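Local coordinates for protein cellobiose 2-epimerase (Ruminococcus albus, PDB 3VW5) that catalyses the reversible epimerization of cellobiose to 4-O-beta-D-glucosyl-D-mannose, working directly on the unmodified sugar within an (alpha/alpha)6 barrel, at residues A[51-56]-A[74-79]; A[59-64]-A[123-128]; A[283-288]-A[355-360]. The protein carries 2 engineered substitutions. One frame throughout, in Å; residues are numbered along the deposited sequence.

Contact 1: residues A[51-56]-A[74-79]; sequences SRILWF and KHAYEF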
loop_
_atom_site.group_PDB
_atom_site.type_symbol
_atom_site.label_atom_id
_atom_site.label_comp_id
_atom_site.label_asym_id
_atom_site.label_seq_id
_atom_site.Cartn_x
_atom_site.Cartn_y
_atom_site.Cartn_z
ATOM N N SER A 51 4.902 8.876 4.111
ATOM C CA SER A 51 4.533 8.872 2.714
ATOM C C SER A 51 3.089 8.442 2.553
ATOM O O SER A 51 2.367 8.983 1.726
ATOM C CB SER A 51 5.475 7.990 1.911
ATOM O OG SER A 51 6.777 8.523 1.973
ATOM N N ARG A 52 2.660 7.474 3.358
ATOM C CA ARG A 52 1.287 6.980 3.270
ATOM C C ARG A 52 0.261 8.018 3.736
ATOM O O ARG A 52 -0.826 8.156 3.147
ATOM C CB ARG A 52 1.145 5.660 4.008
ATOM C CG ARG A 52 1.852 4.538 3.300
ATOM C CD ARG A 52 2.040 3.310 4.167
ATOM N NE ARG A 52 2.322 2.128 3.362
ATOM C CZ ARG A 52 2.325 0.879 3.826
ATOM N NH1 ARG A 52 2.059 0.628 5.106
ATOM N NH2 ARG A 52 2.588 -0.123 3.004
ATOM N N ILE A 53 0.619 8.756 4.780
ATOM C CA ILE A 53 -0.199 9.877 5.204
ATOM C C ILE A 53 -0.262 10.926 4.081
ATOM O O ILE A 53 -1.356 11.354 3.686
ATOM C CB ILE A 53 0.299 10.463 6.522
ATOM C CG1 ILE A 53 0.123 9.423 7.619
ATOM C CG2 ILE A 53 -0.460 11.745 6.888
ATOM C CD1 ILE A 53 0.884 9.730 8.908
ATOM N N LEU A 54 0.903 11.301 3.544
ATOM C CA LEU A 54 0.976 12.234 2.405
ATOM C C LEU A 54 0.100 11.748 1.259
ATOM O O LEU A 54 -0.727 12.496 0.732
ATOM C CB LEU A 54 2.418 12.451 1.932
ATOM C CG LEU A 54 2.596 13.373 0.712
ATOM C CD1 LEU A 54 1.790 14.662 0.838
ATOM C CD2 LEU A 54 4.056 13.695 0.410
ATOM N N TRP A 55 0.245 10.482 0.885
ATOM C CA TRP A 55 -0.613 9.955 -0.160
ATOM C C TRP A 55 -2.087 10.111 0.209
ATOM O O TRP A 55 -2.921 10.462 -0.623
ATOM C CB TRP A 55 -0.305 8.483 -0.491
ATOM C CG TRP A 55 -1.250 7.999 -1.566
ATOM C CD1 TRP A 55 -1.058 8.061 -2.913
ATOM C CD2 TRP A 55 -2.570 7.456 -1.376
ATOM N NE1 TRP A 55 -2.153 7.563 -3.573
ATOM C CE2 TRP A 55 -3.100 7.191 -2.655
ATOM C CE3 TRP A 55 -3.347 7.154 -0.248
ATOM C CZ2 TRP A 55 -4.374 6.654 -2.838
ATOM C CZ3 TRP A 55 -4.614 6.621 -0.437
ATOM C CH2 TRP A 55 -5.111 6.377 -1.713
ATOM N N PHE A 56 -2.396 9.829 1.468
ATOM C CA PHE A 56 -3.769 9.786 1.926
ATOM C C PHE A 56 -4.437 11.148 1.907
ATOM O O PHE A 56 -5.559 11.291 1.406
ATOM C CB PHE A 56 -3.829 9.243 3.344
ATOM C CG PHE A 56 -5.143 9.475 4.013
ATOM C CD1 PHE A 56 -6.239 8.718 3.669
ATOM C CD2 PHE A 56 -5.277 10.451 4.979
ATOM C CE1 PHE A 56 -7.443 8.920 4.277
ATOM C CE2 PHE A 56 -6.484 10.650 5.607
ATOM C CZ PHE A 56 -7.574 9.887 5.257
ATOM N N LYS A 74 0.126 18.967 2.892
ATOM C CA LYS A 74 1.311 19.812 2.834
ATOM C C LYS A 74 2.193 19.687 4.072
ATOM O O LYS A 74 3.411 19.754 3.969
ATOM C CB LYS A 74 0.952 21.281 2.562
ATOM C CG LYS A 74 2.163 22.213 2.578
ATOM C CD LYS A 74 1.780 23.648 2.272
ATOM C CE LYS A 74 2.797 24.624 2.867
ATOM N NZ LYS A 74 2.121 25.842 3.428
ATOM N N HIS A 75 1.583 19.487 5.236
ATOM C CA HIS A 75 2.335 19.345 6.489
ATOM C C HIS A 75 3.236 18.128 6.449
ATOM O O HIS A 75 4.395 18.196 6.855
ATOM C CB HIS A 75 1.392 19.247 7.700
ATOM C CG HIS A 75 2.103 19.181 9.020
ATOM N ND1 HIS A 75 2.762 20.259 9.567
ATOM C CD2 HIS A 75 2.263 18.159 9.895
ATOM C CE1 HIS A 75 3.297 19.907 10.724
ATOM N NE2 HIS A 75 3.005 18.641 10.949
ATOM N N ALA A 76 2.683 17.015 5.971
ATOM C CA ALA A 76 3.428 15.772 5.813
ATOM C C ALA A 76 4.501 15.884 4.719
ATOM O O ALA A 76 5.660 15.480 4.910
ATOM C CB ALA A 76 2.470 14.612 5.515
ATOM N N TYR A 77 4.107 16.426 3.570
ATOM C CA TYR A 77 5.061 16.721 2.506
ATOM C C TYR A 77 6.309 17.449 3.015
ATOM O O TYR A 77 7.445 17.052 2.709
ATOM C CB TYR A 77 4.396 17.537 1.405
ATOM C CG TYR A 77 5.350 18.153 0.416
ATOM C CD1 TYR A 77 5.957 17.382 -0.560
ATOM C CD2 TYR A 77 5.618 19.527 0.432
ATOM C CE1 TYR A 77 6.825 17.953 -1.493
ATOM C CE2 TYR A 77 6.482 20.103 -0.483
ATOM C CZ TYR A 77 7.082 19.309 -1.447
ATOM O OH TYR A 77 7.939 19.862 -2.371
ATOM N N GLU A 78 6.110 18.511 3.788
ATOM C CA GLU A 78 7.253 19.278 4.263
ATOM C C GLU A 78 8.169 18.391 5.089
ATOM O O GLU A 78 9.393 18.447 4.969
ATOM C CB GLU A 78 6.808 20.504 5.061
ATOM C CG GLU A 78 6.316 21.656 4.187
ATOM C CD GLU A 78 7.456 22.475 3.584
ATOM O OE1 GLU A 78 7.454 22.649 2.339
ATOM O OE2 GLU A 78 8.346 22.958 4.344
ATOM N N PHE A 79 7.570 17.551 5.917
ATOM C CA PHE A 79 8.355 16.670 6.756
ATOM C C PHE A 79 9.240 15.758 5.897
ATOM O O PHE A 79 10.418 15.563 6.210
ATOM C CB PHE A 79 7.452 15.857 7.689
ATOM C CG PHE A 79 8.203 15.051 8.694
ATOM C CD1 PHE A 79 8.767 15.665 9.811
ATOM C CD2 PHE A 79 8.362 13.676 8.524
ATOM C CE1 PHE A 79 9.477 14.923 10.746
ATOM C CE2 PHE A 79 9.066 12.929 9.447
ATOM C CZ PHE A 79 9.626 13.554 10.566
#

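Contact 2: residues A[59-64]-A[123-128]; sequences NAYMTL and YRASGD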
loop_
_atom_site.group_PDB
_atom_site.type_symbol
_atom_site.label_atom_id
_atom_site.label_comp_id
_atom_site.label_asym_id
_atom_site.label_seq_id
_atom_site.Cartn_x
_atom_site.Cartn_y
_atom_site.Cartn_z
ATOM N N ASN A 59 -4.920 12.477 -1.612
ATOM C CA ASN A 59 -6.042 11.847 -2.311
ATOM C C ASN A 59 -7.414 12.129 -1.718
ATOM O O ASN A 59 -8.427 12.129 -2.433
ATOM C CB ASN A 59 -5.823 10.340 -2.447
ATOM C CG ASN A 59 -4.934 10.004 -3.613
ATOM O OD1 ASN A 59 -5.418 9.670 -4.700
ATOM N ND2 ASN A 59 -3.620 10.127 -3.408
ATOM N N ALA A 60 -7.446 12.344 -0.407
ATOM C CA ALA A 60 -8.686 12.687 0.273
ATOM C C ALA A 60 -9.107 14.078 -0.196
ATOM O O ALA A 60 -10.294 14.364 -0.407
ATOM C CB ALA A 60 -8.494 12.673 1.781
ATOM N N TYR A 61 -8.116 14.942 -0.366
ATOM C CA TYR A 61 -8.405 16.276 -0.845
ATOM C C TYR A 61 -8.958 16.230 -2.278
ATOM O O TYR A 61 -9.959 16.889 -2.597
ATOM C CB TYR A 61 -7.168 17.159 -0.740
ATOM C CG TYR A 61 -7.333 18.486 -1.428
ATOM C CD1 TYR A 61 -8.159 19.471 -0.892
ATOM C CD2 TYR A 61 -6.665 18.756 -2.621
ATOM C CE1 TYR A 61 -8.311 20.682 -1.521
ATOM C CE2 TYR A 61 -6.807 19.965 -3.253
ATOM C CZ TYR A 61 -7.635 20.929 -2.701
ATOM O OH TYR A 61 -7.788 22.140 -3.340
ATOM N N MET A 62 -8.330 15.431 -3.135
ATOM C CA MET A 62 -8.792 15.311 -4.514
ATOM C C MET A 62 -10.159 14.624 -4.624
ATOM O O MET A 62 -10.774 14.628 -5.683
ATOM C CB MET A 62 -7.765 14.566 -5.375
ATOM C CG MET A 62 -6.488 15.346 -5.682
ATOM S SD MET A 62 -5.432 14.544 -6.937
ATOM C CE MET A 62 -4.758 13.144 -6.031
ATOM N N THR A 63 -10.644 14.031 -3.541
ATOM C CA THR A 63 -11.882 13.263 -3.629
ATOM C C THR A 63 -13.062 14.016 -3.009
ATOM O O THR A 63 -14.176 14.015 -3.541
ATOM C CB THR A 63 -11.707 11.874 -2.975
ATOM O OG1 THR A 63 -10.669 11.167 -3.659
ATOM C CG2 THR A 63 -12.995 11.062 -3.043
ATOM N N LEU A 64 -12.790 14.685 -1.900
ATOM C CA LEU A 64 -13.828 15.323 -1.113
ATOM C C LEU A 64 -13.692 16.845 -1.140
ATOM O O LEU A 64 -14.659 17.572 -0.881
ATOM C CB LEU A 64 -13.726 14.830 0.326
ATOM C CG LEU A 64 -13.580 13.320 0.472
ATOM C CD1 LEU A 64 -13.324 12.992 1.909
ATOM C CD2 LEU A 64 -14.811 12.601 -0.038
ATOM N N TYR A 123 1.637 16.271 -5.972
ATOM C CA TYR A 123 1.691 17.100 -7.173
ATOM C C TYR A 123 0.328 17.153 -7.877
ATOM O O TYR A 123 -0.171 18.236 -8.174
ATOM C CB TYR A 123 2.798 16.629 -8.129
ATOM C CG TYR A 123 2.732 17.252 -9.511
ATOM C CD1 TYR A 123 2.991 18.621 -9.701
ATOM C CD2 TYR A 123 2.409 16.480 -10.623
ATOM C CE1 TYR A 123 2.924 19.188 -10.949
ATOM C CE2 TYR A 123 2.339 17.030 -11.869
ATOM C CZ TYR A 123 2.598 18.387 -12.034
ATOM O OH TYR A 123 2.531 18.928 -13.294
ATOM N N ARG A 124 -0.283 15.998 -8.140
ATOM C CA ARG A 124 -1.606 15.991 -8.764
ATOM C C ARG A 124 -2.592 16.770 -7.912
ATOM O O ARG A 124 -3.633 17.212 -8.379
ATOM C CB ARG A 124 -2.121 14.568 -8.959
ATOM C CG ARG A 124 -1.318 13.760 -9.949
ATOM C CD ARG A 124 -1.934 12.387 -10.154
ATOM N NE ARG A 124 -3.320 12.465 -10.601
ATOM C CZ ARG A 124 -4.324 11.764 -10.080
ATOM N NH1 ARG A 124 -4.115 10.922 -9.061
ATOM N NH2 ARG A 124 -5.550 11.909 -10.581
ATOM N N ALA A 125 -2.253 16.927 -6.644
ATOM C CA ALA A 125 -3.157 17.563 -5.712
ATOM C C ALA A 125 -2.978 19.078 -5.671
ATOM O O ALA A 125 -3.965 19.799 -5.609
ATOM C CB ALA A 125 -2.991 16.966 -4.312
ATOM N N SER A 126 -1.729 19.553 -5.725
ATOM C CA SER A 126 -1.402 20.887 -5.229
ATOM C C SER A 126 -1.203 22.072 -6.211
ATOM O O SER A 126 -1.411 23.225 -5.800
ATOM C CB SER A 126 -0.258 20.818 -4.223
ATOM O OG SER A 126 0.829 20.096 -4.779
ATOM N N GLY A 127 -0.746 21.878 -7.445
ATOM C CA GLY A 127 0.211 20.880 -7.817
ATOM C C GLY A 127 1.532 21.628 -7.836
ATOM O O GLY A 127 1.904 22.236 -8.834
ATOM N N ASP A 128 2.196 21.621 -6.684
ATOM C CA ASP A 128 3.555 22.110 -6.503
ATOM C C ASP A 128 4.524 21.317 -7.385
ATOM O O ASP A 128 4.686 20.105 -7.223
ATOM C CB ASP A 128 3.933 21.948 -5.028
ATOM C CG ASP A 128 5.291 22.512 -4.708
ATOM O OD1 ASP A 128 5.579 22.734 -3.504
ATOM O OD2 ASP A 128 6.064 22.749 -5.665
#

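Contact 3: residues A[283-288]-A[355-360]; sequences LEDGAL and FDHTPH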
loop_
_atom_site.group_PDB
_atom_site.type_symbol
_atom_site.label_atom_id
_atom_site.label_comp_id
_atom_site.label_asym_id
_atom_site.label_seq_id
_atom_site.Cartn_x
_atom_site.Cartn_y
_atom_site.Cartn_z
ATOM N N LEU A 283 -11.895 -16.497 0.982
ATOM C CA LEU A 283 -13.085 -15.931 1.602
ATOM C C LEU A 283 -13.768 -17.002 2.452
ATOM O O LEU A 283 -14.117 -18.078 1.956
ATOM C CB LEU A 283 -14.032 -15.395 0.537
ATOM C CG LEU A 283 -15.178 -14.478 0.980
ATOM C CD1 LEU A 283 -14.657 -13.248 1.717
ATOM C CD2 LEU A 283 -16.029 -14.091 -0.231
ATOM N N GLU A 284 -13.941 -16.723 3.736
ATOM C CA GLU A 284 -14.460 -17.722 4.655
ATOM C C GLU A 284 -15.150 -17.038 5.821
ATOM O O GLU A 284 -14.569 -16.162 6.479
ATOM C CB GLU A 284 -13.329 -18.630 5.154
ATOM C CG GLU A 284 -13.768 -19.686 6.153
ATOM C CD GLU A 284 -12.656 -20.671 6.487
ATOM O OE1 GLU A 284 -12.752 -21.388 7.525
ATOM O OE2 GLU A 284 -11.683 -20.743 5.700
ATOM N N ASP A 285 -16.393 -17.439 6.070
ATOM C CA ASP A 285 -17.204 -16.814 7.100
ATOM C C ASP A 285 -17.261 -15.327 6.787
ATOM O O ASP A 285 -17.248 -14.480 7.689
ATOM C CB ASP A 285 -16.611 -17.079 8.490
ATOM C CG ASP A 285 -17.640 -16.961 9.607
ATOM O OD1 ASP A 285 -17.237 -16.809 10.793
ATOM O OD2 ASP A 285 -18.854 -17.017 9.298
ATOM N N GLY A 286 -17.285 -15.024 5.489
ATOM C CA GLY A 286 -17.567 -13.680 5.005
ATOM C C GLY A 286 -16.436 -12.674 5.087
ATOM O O GLY A 286 -16.638 -11.484 4.834
ATOM N N ALA A 287 -15.248 -13.147 5.453
ATOM C CA ALA A 287 -14.061 -12.294 5.539
ATOM C C ALA A 287 -12.868 -13.008 4.889
ATOM O O ALA A 287 -12.901 -14.228 4.660
ATOM C CB ALA A 287 -13.754 -11.898 6.989
ATOM N N LEU A 288 -11.833 -12.239 4.566
ATOM C CA LEU A 288 -10.665 -12.775 3.886
ATOM C C LEU A 288 -9.652 -13.306 4.894
ATOM O O LEU A 288 -9.262 -12.602 5.838
ATOM C CB LEU A 288 -10.021 -11.673 3.051
ATOM C CG LEU A 288 -9.937 -11.796 1.530
ATOM C CD1 LEU A 288 -8.495 -12.031 1.099
ATOM C CD2 LEU A 288 -10.868 -12.860 0.956
ATOM N N PHE A 355 -10.240 -15.130 13.748
ATOM C CA PHE A 355 -11.386 -15.736 13.085
ATOM C C PHE A 355 -12.606 -15.774 14.012
ATOM O O PHE A 355 -13.758 -15.783 13.564
ATOM C CB PHE A 355 -11.006 -17.145 12.660
ATOM C CG PHE A 355 -12.005 -17.797 11.768
ATOM C CD1 PHE A 355 -11.999 -17.544 10.402
ATOM C CD2 PHE A 355 -12.941 -18.680 12.281
ATOM C CE1 PHE A 355 -12.899 -18.150 9.566
ATOM C CE2 PHE A 355 -13.857 -19.282 11.451
ATOM C CZ PHE A 355 -13.834 -19.019 10.088
ATOM N N ASP A 356 -12.323 -15.801 15.313
ATOM C CA ASP A 356 -13.347 -15.827 16.352
ATOM C C ASP A 356 -13.649 -14.453 16.940
ATOM O O ASP A 356 -14.337 -14.351 17.956
ATOM C CB ASP A 356 -12.953 -16.793 17.463
ATOM C CG ASP A 356 -13.407 -18.220 17.174
ATOM O OD1 ASP A 356 -14.375 -18.390 16.380
ATOM O OD2 ASP A 356 -12.804 -19.175 17.739
ATOM N N HIS A 357 -13.089 -13.417 16.324
ATOM C CA HIS A 357 -13.574 -12.052 16.475
ATOM C C HIS A 357 -13.014 -11.313 17.668
ATOM O O HIS A 357 -13.626 -10.367 18.169
ATOM C CB HIS A 357 -15.104 -12.004 16.500
ATOM C CG HIS A 357 -15.740 -12.657 15.320
ATOM N ND1 HIS A 357 -16.821 -13.500 15.432
ATOM C CD2 HIS A 357 -15.439 -12.596 13.999
ATOM C CE1 HIS A 357 -17.174 -13.924 14.227
ATOM N NE2 HIS A 357 -16.354 -13.388 13.344
ATOM N N THR A 358 -11.849 -11.728 18.134
ATOM C CA THR A 358 -11.240 -10.976 19.207
ATOM C C THR A 358 -9.933 -10.346 18.739
ATOM O O THR A 358 -9.117 -10.996 18.088
ATOM C CB THR A 358 -11.176 -11.777 20.546
ATOM O OG1 THR A 358 -9.830 -11.885 21.018
ATOM C CG2 THR A 358 -11.809 -13.140 20.397
ATOM N N PRO A 359 -9.773 -9.045 19.022
ATOM C CA PRO A 359 -8.640 -8.255 18.531
ATOM C C PRO A 359 -7.357 -8.722 19.183
ATOM O O PRO A 359 -7.400 -9.115 20.341
ATOM C CB PRO A 359 -8.982 -6.817 18.984
ATOM C CG PRO A 359 -10.468 -6.819 19.195
ATOM C CD PRO A 359 -10.774 -8.213 19.711
ATOM N N HIS A 360 -6.252 -8.693 18.439
ATOM C CA HIS A 360 -4.926 -8.949 18.981
ATOM C C HIS A 360 -4.517 -7.712 19.738
ATOM O O HIS A 360 -4.195 -6.691 19.142
ATOM C CB HIS A 360 -3.910 -9.183 17.865
ATOM C CG HIS A 360 -4.004 -10.525 17.214
ATOM N ND1 HIS A 360 -3.224 -10.877 16.132
ATOM C CD2 HIS A 360 -4.770 -11.607 17.490
ATOM C CE1 HIS A 360 -3.508 -12.115 15.769
ATOM N NE2 HIS A 360 -4.444 -12.582 16.577
#

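Contact 1: residues A[51-56]-A[74-79]
Ala76 presents its methyl group to a shallow notch formed by Ile53 and Leu54, and Leu54 answers with a fork that lodges against the backbone and root of Tyr77. All four of these residues are buried, and no hydrogen bond crosses between the segments. On the first side of this exchange, Ala76 CB sits 4.3 Å from Ile53 CG2 and 4.2 Å from Leu54 CB, a small bump between two larger ones. On the second, the two methyls of Leu54 divide their work: CD1 rests 3.9 Å from Tyr77 CB, whereas CD2 lies 3.8 Å from Tyr77 CA and reaches the edge of the phenol ring close to its plane. Leu54 holds CG anti to its own nitrogen (chi1 178°), a setting that carries both methyls past Ala76 and onto the next residue. The two pieces belong to consecutive helices, 47-64 and 67-84, a roughly antiparallel helical hairpin of the (alpha/alpha)6 barrel; their short segments run at 146° to each other with axes 8.5 Å apart. The small alanine suits such closeness, since the CA atoms of Leu54 and Ala76 come within 5.5 Å. Ile53 also touches Trp18 of helix 2-19 and Pro372. Tyr77 offers Leu54 mainly its CB and CA. Its ring lies alongside the Leu54 side chain, pointing the same way, and leads off toward helix 109-126, where it stacks with Tyr122 and touches Leu119.

Contact 2: residues A[59-64]-A[123-128]
The guanidinium of Arg124 carries Met62 on one face: the sulfur SD stands 4.3 Å above the plane, over its centre, and the terminal methyl CE lies over the same group, 3.8 Å from Arg124 NH1. The second flat group, the Tyr61 ring, is met at its edge, where Ala125 O lies near the ring plane, 3.7 Å from CE2. One planar group is thus roofed and the other approached along its rim. Both long chains bend to make the first of these meetings. The turns at chi3, -73° in Met62 and 57° in Arg124, bring the methionine end over the guanidinium, the two side chains crossing at about a right angle. Behind the bend, Met62 SD packs 3.5 Å from Arg124 O, while Met62 CG lies 4.1 Å from Ala125 CB; the alanine methyl faces both the methionine stem and, less closely, CD2 of Tyr61. This is van der Waals packing, with no hydrogen bond between the segments. The charge of Arg124 is answered by Glu191, which forms a salt bridge with NH1 and so anchors the end of the chain on which Met62 rests. Each segment lies near a helix C-terminus. In 59-64 Thr63 OG1 donates to Asn59 O at 2.7 Å, and past the end of helix 109-126 Asp128 N-caps the next helix through Glu130 N. Helices 47-64 and 109-126 meet here at the surface of the barrel, with Tyr61 leaning on Leu69 and Leu70 of helix 67-84, Arg124 on Lys194 and Ala195 of helix 179-196, and Thr63 on Met380 and Ile383 of helix 373-385.

Contact 3: residues A[283-288]-A[355-360]
Phe355 brings the far end of its ring, CE1 and CZ, against Glu284 and Asp285, and van der Waals contact accounts for nearly all that passes between the segments. Phe355 CZ is 3.7 Å from Asp285 CB, and Phe355 CE1 is 3.8 Å from Glu284 CG, so the aliphatic parts of two acidic residues share one ring. Phe355 swings its ring away from its own backbone nitrogen (chi1 -170°) and out to them, while its backbone stays well clear. The extended Glu284 crosses the phenylalanine at about a right angle, its carboxylate plane turned 72° from the ring, with OE1 3.7 Å from CZ. The electrostatic component is looser. Asp285 OD1 and His357 NE2 are 4.4 Å apart, too far for a bond. Lys299 of strand 296-302 makes a cation-pi contact with the Phe355 ring and a long, weak ion pair with Glu284 OE1, while OE2 is hydrogen-bonded to Asn289 ND2. Backbone bonds act within the first segment rather than between the two: Glu284 to Ala287 is a type I' turn closing a tight beta hairpin, with Glu284 N donating to Ala287 O at 2.9 Å. That turn sets the two acidic side chains toward the loop that follows strand 352-353. This surface contact between a hairpin tip and a loop is therefore made largely through aliphatic stems, with one carboxylate oxygen also at the ring, an unfavourable approach that Lys299, near both the ring and Glu284 OE1, would probably offset.

How the contacts relate
Contact 1 is the core member of the set, whereas contacts 2 and 3 lie at the surface. Contacts 1 and 2 share helix 47-64, which pairs first with its hairpin neighbour and then with helix 109-126; their centres are 11 Å apart, and they touch where Tyr77 OH packs 3.9 Å from Asp128 OD1. Contact 3 stands apart, about 32 Å from contact 1 and 35 Å from contact 2 between centres, and joins a beta hairpin to a loop instead of helix to helix. Chemistry follows place: purely apolar packing inside, methionine over an arginine guanidinium at the helix ends, and an aromatic ring among acidic side chains at the periphery.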